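Local coordinates for protein down syndrome cell adhesion molecule, isoform AK (Drosophila melanogaster, PDB 4WVR) that probably mediates isoform-specific homophilic recognition between neuronal cells as a cell adhesion receptor, of which this is the seventh immunoglobulin domain, at residues 8-13 / 93-98; 40-45 / 85-90. All coordinates share one frame; numbering follows the deposited sequence.

Near the N terminus the chain passes through residues 8-13 and enters strand 26-31. It then forms strand 40-45 and, after three further strands, comes back along strand 80-87. There residues 85-90 meet 40-45 in interaction 2, closing a loop of about forty residues nested wholly inside the larger one that interaction 1 closes, when strand 92-99 returns beside 8-13. Interaction 2 ties two neighbouring strands of the four-stranded sheet; interaction 1 lays the N-terminal segment along strand 92-99, one of the two outermost strands of that sheet. They meet where Ser93 O probably accepts a hydrogen bond from Ala86 N, at the rings of Phe13 and Trp43, and where Pro8 packs against Ala86 and Asn88.

Interaction 1. Residues 8-13 / 93-98; sequences PSIAPF and SFTTSE
The backbone from Pro8 to Phe13 runs parallel to that of Ser93 to Ser97, their directions only 6° apart, yet with 6.0 Å between Pro12 CA and Thr95 CA the two are joined by water rather than by direct hydrogen bonds. Small hydroxyl residues suit the strand side because they reach these waters. One water accepts from Ile10 N and bonds Ser93 OG at 2.6 Å; a second donates to both Ile10 O and Thr95 OG1; a third accepts hydrogen bonds from Phe13 N and Thr95 OG1 and donates one to Thr96 O. Thr95 divides its branches: OG1 lies opposite the backbone N (chi1 -165°) and serves two waters, while CG2 turns to the hydrocarbon side. There that methyl touches both Ile10 CG2, at 3.6 Å, and Phe13 CE2, at 3.4 Å, the ring being met obliquely. The longer arm of Ile10 reaches across toward the strand, its CD1 3.5 Å from Ser93 O and against Phe94 CA. With CG set between the backbone N and the carbonyl carbon (chi1 50°), Phe13 brings its ring back to the strand, where Ser97 CB touches the ring edge near its plane, 3.8 Å from CD1. The same ring also touches Cys30 and Cys84, the disulfide pair. Since Ser9 and Ala11 bond to the 31-34 backbone, the segment leaves one sheet for the other, consistent with the A and A' edge of an immunoglobulin sandwich, where A' runs parallel to strand G.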
loop_
_atom_site.group_PDB
_atom_site.type_symbol
_atom_site.label_atom_id
_atom_site.label_comp_id
_atom_site.label_asym_id
_atom_site.label_seq_id
_atom_site.Cartn_x
_atom_site.Cartn_y
_atom_site.Cartn_z
ATOM N N PRO A 8 11.403 -16.455 1.180
ATOM C CA PRO A 8 10.403 -15.428 0.860
ATOM C C PRO A 8 10.430 -15.022 -0.607
ATOM O O PRO A 8 11.507 -14.902 -1.186
ATOM C CB PRO A 8 10.809 -14.243 1.751
ATOM C CG PRO A 8 11.765 -14.807 2.764
ATOM C CD PRO A 8 12.452 -15.938 2.073
ATOM N N SER A 9 9.255 -14.832 -1.199
ATOM C CA SER A 9 9.143 -14.223 -2.521
ATOM C C SER A 9 8.228 -13.010 -2.409
ATOM O O SER A 9 7.249 -13.034 -1.662
ATOM C CB SER A 9 8.607 -15.215 -3.554
ATOM O OG SER A 9 7.238 -15.500 -3.326
ATOM N N ILE A 10 8.552 -11.952 -3.145
ATOM C CA ILE A 10 7.872 -10.672 -2.979
ATOM C C ILE A 10 7.205 -10.182 -4.259
ATOM O O ILE A 10 7.825 -10.163 -5.321
ATOM C CB ILE A 10 8.855 -9.584 -2.507
ATOM C CG1 ILE A 10 9.719 -10.102 -1.355
ATOM C CG2 ILE A 10 8.104 -8.307 -2.122
ATOM C CD1 ILE A 10 10.864 -9.181 -0.998
ATOM N N ALA A 11 5.944 -9.774 -4.150
ATOM C CA ALA A 11 5.278 -9.103 -5.259
ATOM C C ALA A 11 5.943 -7.755 -5.511
ATOM O O ALA A 11 6.204 -7.000 -4.572
ATOM C CB ALA A 11 3.794 -8.924 -4.973
ATOM N N PRO A 12 6.233 -7.451 -6.781
ATOM C CA PRO A 12 6.851 -6.162 -7.099
ATOM C C PRO A 12 5.921 -4.999 -6.769
ATOM O O PRO A 12 4.700 -5.170 -6.762
ATOM C CB PRO A 12 7.110 -6.257 -8.606
ATOM C CG PRO A 12 6.153 -7.286 -9.097
ATOM C CD PRO A 12 6.014 -8.276 -7.982
ATOM N N PHE A 13 6.499 -3.840 -6.478
ATOM C CA PHE A 13 5.713 -2.636 -6.248
ATOM C C PHE A 13 6.320 -1.468 -7.014
ATOM O O PHE A 13 7.430 -1.572 -7.529
ATOM C CB PHE A 13 5.618 -2.313 -4.749
ATOM C CG PHE A 13 6.944 -2.316 -4.022
ATOM C CD1 PHE A 13 7.883 -1.319 -4.245
ATOM C CD2 PHE A 13 7.232 -3.299 -3.087
ATOM C CE1 PHE A 13 9.094 -1.312 -3.568
ATOM C CE2 PHE A 13 8.438 -3.295 -2.399
ATOM C CZ PHE A 13 9.371 -2.303 -2.644
ATOM N N SER A 93 15.151 -12.419 0.021
ATOM C CA SER A 93 14.767 -11.902 -1.284
ATOM C C SER A 93 14.468 -10.412 -1.172
ATOM O O SER A 93 14.201 -9.908 -0.079
ATOM C CB SER A 93 13.554 -12.655 -1.828
ATOM O OG SER A 93 13.272 -12.286 -3.165
ATOM N N PHE A 94 14.521 -9.705 -2.293
ATOM C CA PHE A 94 14.223 -8.280 -2.281
ATOM C C PHE A 94 13.602 -7.817 -3.591
ATOM O O PHE A 94 13.701 -8.487 -4.617
ATOM C CB PHE A 94 15.486 -7.464 -1.987
ATOM C CG PHE A 94 16.482 -7.453 -3.113
ATOM C CD1 PHE A 94 17.386 -8.492 -3.267
ATOM C CD2 PHE A 94 16.519 -6.401 -4.012
ATOM C CE1 PHE A 94 18.304 -8.485 -4.307
ATOM C CE2 PHE A 94 17.431 -6.386 -5.050
ATOM C CZ PHE A 94 18.329 -7.429 -5.196
ATOM N N THR A 95 12.954 -6.661 -3.537
ATOM C CA THR A 95 12.416 -6.028 -4.730
ATOM C C THR A 95 12.508 -4.524 -4.510
ATOM O O THR A 95 12.533 -4.059 -3.367
ATOM C CB THR A 95 10.965 -6.471 -5.018
ATOM O OG1 THR A 95 10.602 -6.103 -6.354
ATOM C CG2 THR A 95 9.989 -5.842 -4.035
ATOM N N THR A 96 12.596 -3.763 -5.593
ATOM C CA THR A 96 12.862 -2.336 -5.471
ATOM C C THR A 96 11.923 -1.475 -6.303
ATOM O O THR A 96 11.175 -1.976 -7.145
ATOM C CB THR A 96 14.305 -1.991 -5.896
ATOM O OG1 THR A 96 14.454 -2.237 -7.298
ATOM C CG2 THR A 96 15.325 -2.823 -5.126
ATOM N N SER A 97 11.982 -0.170 -6.059
ATOM C CA SER A 97 11.329 0.808 -6.915
ATOM C C SER A 97 12.001 2.156 -6.723
ATOM O O SER A 97 12.260 2.573 -5.596
ATOM C CB SER A 97 9.834 0.910 -6.611
ATOM O OG SER A 97 9.196 1.797 -7.516
ATOM N N GLU A 98 12.297 2.836 -7.821
ATOM C CA GLU A 98 12.938 4.135 -7.712
ATOM C C GLU A 98 11.900 5.236 -7.609
ATOM O O GLU A 98 11.003 5.338 -8.445
ATOM C CB GLU A 98 13.860 4.398 -8.902
ATOM C CG GLU A 98 14.638 5.696 -8.762
ATOM C CD GLU A 98 15.466 6.024 -9.986
ATOM O OE1 GLU A 98 15.372 5.280 -10.985
ATOM O OE2 GLU A 98 16.211 7.026 -9.943
HETATM O O HOH W 1 11.058 -11.874 -4.515
HETATM O O HOH W 2 9.588 -8.758 -6.898
HETATM O O HOH W 3 9.357 -4.022 -7.384
#

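Interaction 2. Residues 40-45 / 85-90; sequences TIKWTL and IAENKA
Lys42 approaches the flat carboxylate of Glu87 at a slant, its CE standing well off the carboxylate plane and 3.6 Å from OE2. The ammonium NZ makes a long salt bridge to OE2 at 3.7 Å. Lysine suits this place because its long chain can rise from the sheet beside Ile85 and bring its end near Glu87 on the adjacent strand: CG starts between the backbone N and the carbonyl carbon (chi1 55°), the rest is fully extended, and on the way it crosses Ile85, with CG 4.0 Å from Ile85 CB. The branched isoleucine thus supports the aliphatic part of the lysine while the charge goes on to Glu87. An alanine in place of Glu87 removes the carboxylate, and the exposed ammonium end of Lys42 would probably be left without this partner and somewhat freer to turn.

Beneath these side chains the strands run antiparallel, their axes 4.7 Å apart and their directions at 160°. Thr40 and Glu87 form one hydrogen-bonded pair, Thr40 N reaching Glu87 O at 2.7 Å with a return bond. Lys42 and Ile85 form another, where Ile85 N points almost straight at Lys42 O (2.8 Å, 175° at the hydrogen). Between them lies the non-hydrogen-bonded pair Ile41 and Ala86, accompanied by CA-H...O contacts such as Ala86 CA to Thr40 O at 3.3 Å.

Ile41 and Ala86 face the opposite side from Lys42 and Glu87, inward to the sandwich: Ile41 rests on Cys30, Cys84 and Ser67, and small Ala86 makes room for Pro8 and Ile10. In the four-stranded sheet, strands 40-45 and 80-87 form the middle pair, with 48-50 beside the former and 92-99 beside the latter.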
loop_
_atom_site.group_PDB
_atom_site.type_symbol
_atom_site.label_atom_id
_atom_site.label_comp_id
_atom_site.label_asym_id
_atom_site.label_seq_id
_atom_site.Cartn_x
_atom_site.Cartn_y
_atom_site.Cartn_z
ATOM N N THR A 40 11.166 -11.657 8.509
ATOM C CA THR A 40 11.592 -10.304 8.833
ATOM C C THR A 40 11.538 -9.442 7.579
ATOM O O THR A 40 12.063 -9.822 6.535
ATOM C CB THR A 40 13.014 -10.276 9.426
ATOM O OG1 THR A 40 13.021 -10.960 10.683
ATOM C CG2 THR A 40 13.475 -8.842 9.646
ATOM N N ILE A 41 10.889 -8.289 7.679
ATOM C CA ILE A 41 10.756 -7.403 6.530
ATOM C C ILE A 41 11.301 -6.022 6.854
ATOM O O ILE A 41 10.798 -5.338 7.744
ATOM C CB ILE A 41 9.290 -7.284 6.073
ATOM C CG1 ILE A 41 8.692 -8.672 5.834
ATOM C CG2 ILE A 41 9.205 -6.455 4.814
ATOM C CD1 ILE A 41 7.232 -8.652 5.436
ATOM N N LYS A 42 12.338 -5.616 6.130
ATOM C CA LYS A 42 12.988 -4.341 6.398
ATOM C C LYS A 42 13.204 -3.547 5.119
ATOM O O LYS A 42 13.112 -4.085 4.016
ATOM C CB LYS A 42 14.321 -4.563 7.108
ATOM C CG LYS A 42 15.255 -5.490 6.367
ATOM C CD LYS A 42 16.502 -5.766 7.185
ATOM C CE LYS A 42 17.457 -6.675 6.435
ATOM N NZ LYS A 42 18.678 -6.946 7.240
ATOM N N TRP A 43 13.497 -2.260 5.277
ATOM C CA TRP A 43 13.600 -1.355 4.145
ATOM C C TRP A 43 14.942 -0.633 4.094
ATOM O O TRP A 43 15.560 -0.366 5.126
ATOM C CB TRP A 43 12.473 -0.321 4.193
ATOM C CG TRP A 43 11.094 -0.888 4.030
ATOM C CD1 TRP A 43 10.316 -1.450 5.003
ATOM C CD2 TRP A 43 10.320 -0.926 2.826
ATOM N NE1 TRP A 43 9.109 -1.841 4.477
ATOM C CE2 TRP A 43 9.086 -1.530 3.142
ATOM C CE3 TRP A 43 10.553 -0.516 1.509
ATOM C CZ2 TRP A 43 8.087 -1.732 2.189
ATOM C CZ3 TRP A 43 9.556 -0.714 0.562
ATOM C CH2 TRP A 43 8.341 -1.318 0.908
ATOM N N THR A 44 15.387 -0.318 2.883
ATOM C CA THR A 44 16.526 0.574 2.702
ATOM C C THR A 44 16.195 1.656 1.679
ATOM O O THR A 44 15.378 1.451 0.780
ATOM C CB THR A 44 17.798 -0.185 2.250
ATOM O OG1 THR A 44 17.553 -0.850 1.004
ATOM C CG2 THR A 44 18.215 -1.205 3.293
ATOM N N LEU A 45 16.811 2.819 1.847
ATOM C CA LEU A 45 16.740 3.887 0.861
ATOM C C LEU A 45 18.152 4.214 0.410
ATOM O O LEU A 45 18.943 4.743 1.189
ATOM C CB LEU A 45 16.063 5.132 1.435
ATOM C CG LEU A 45 16.114 6.383 0.556
ATOM C CD1 LEU A 45 15.462 6.118 -0.795
ATOM C CD2 LEU A 45 15.457 7.568 1.253
ATOM N N ILE A 85 13.340 -5.802 1.854
ATOM C CA ILE A 85 14.034 -7.068 2.045
ATOM C C ILE A 85 13.239 -7.992 2.960
ATOM O O ILE A 85 12.898 -7.624 4.083
ATOM C CB ILE A 85 15.440 -6.858 2.637
ATOM C CG1 ILE A 85 16.225 -5.849 1.797
ATOM C CG2 ILE A 85 16.180 -8.188 2.734
ATOM C CD1 ILE A 85 17.525 -5.417 2.428
ATOM N N ALA A 86 12.947 -9.191 2.468
ATOM C CA ALA A 86 12.214 -10.190 3.240
ATOM C C ALA A 86 13.096 -11.396 3.541
ATOM O O ALA A 86 13.620 -12.032 2.626
ATOM C CB ALA A 86 10.969 -10.624 2.495
ATOM N N GLU A 87 13.247 -11.711 4.824
ATOM C CA GLU A 87 14.107 -12.810 5.250
ATOM C C GLU A 87 13.421 -13.772 6.207
ATOM O O GLU A 87 12.692 -13.362 7.108
ATOM C CB GLU A 87 15.369 -12.271 5.924
ATOM C CG GLU A 87 16.252 -11.423 5.040
ATOM C CD GLU A 87 17.207 -10.557 5.841
ATOM O OE1 GLU A 87 17.040 -10.462 7.074
ATOM O OE2 GLU A 87 18.131 -9.979 5.235
ATOM N N ASN A 88 13.667 -15.060 6.000
ATOM C CA ASN A 88 13.349 -16.070 6.997
ATOM C C ASN A 88 14.564 -16.968 7.220
ATOM O O ASN A 88 15.668 -16.652 6.768
ATOM C CB ASN A 88 12.123 -16.891 6.583
ATOM C CG ASN A 88 12.281 -17.550 5.224
ATOM O OD1 ASN A 88 13.380 -17.627 4.674
ATOM N ND2 ASN A 88 11.173 -18.032 4.675
ATOM N N LYS A 89 14.366 -18.084 7.911
ATOM C CA LYS A 89 15.469 -18.993 8.191
ATOM C C LYS A 89 15.973 -19.660 6.913
ATOM O O LYS A 89 17.157 -19.979 6.798
ATOM C CB LYS A 89 15.049 -20.052 9.211
ATOM C CG LYS A 89 13.966 -19.595 10.178
ATOM C CD LYS A 89 13.713 -20.644 11.250
ATOM C CE LYS A 89 12.446 -21.434 10.968
ATOM N NZ LYS A 89 12.132 -22.399 12.057
ATOM N N ALA A 90 15.070 -19.854 5.955
ATOM C CA ALA A 90 15.408 -20.503 4.691
ATOM C C ALA A 90 16.342 -19.647 3.835
ATOM O O ALA A 90 17.453 -20.064 3.508
ATOM C CB ALA A 90 14.141 -20.836 3.916
#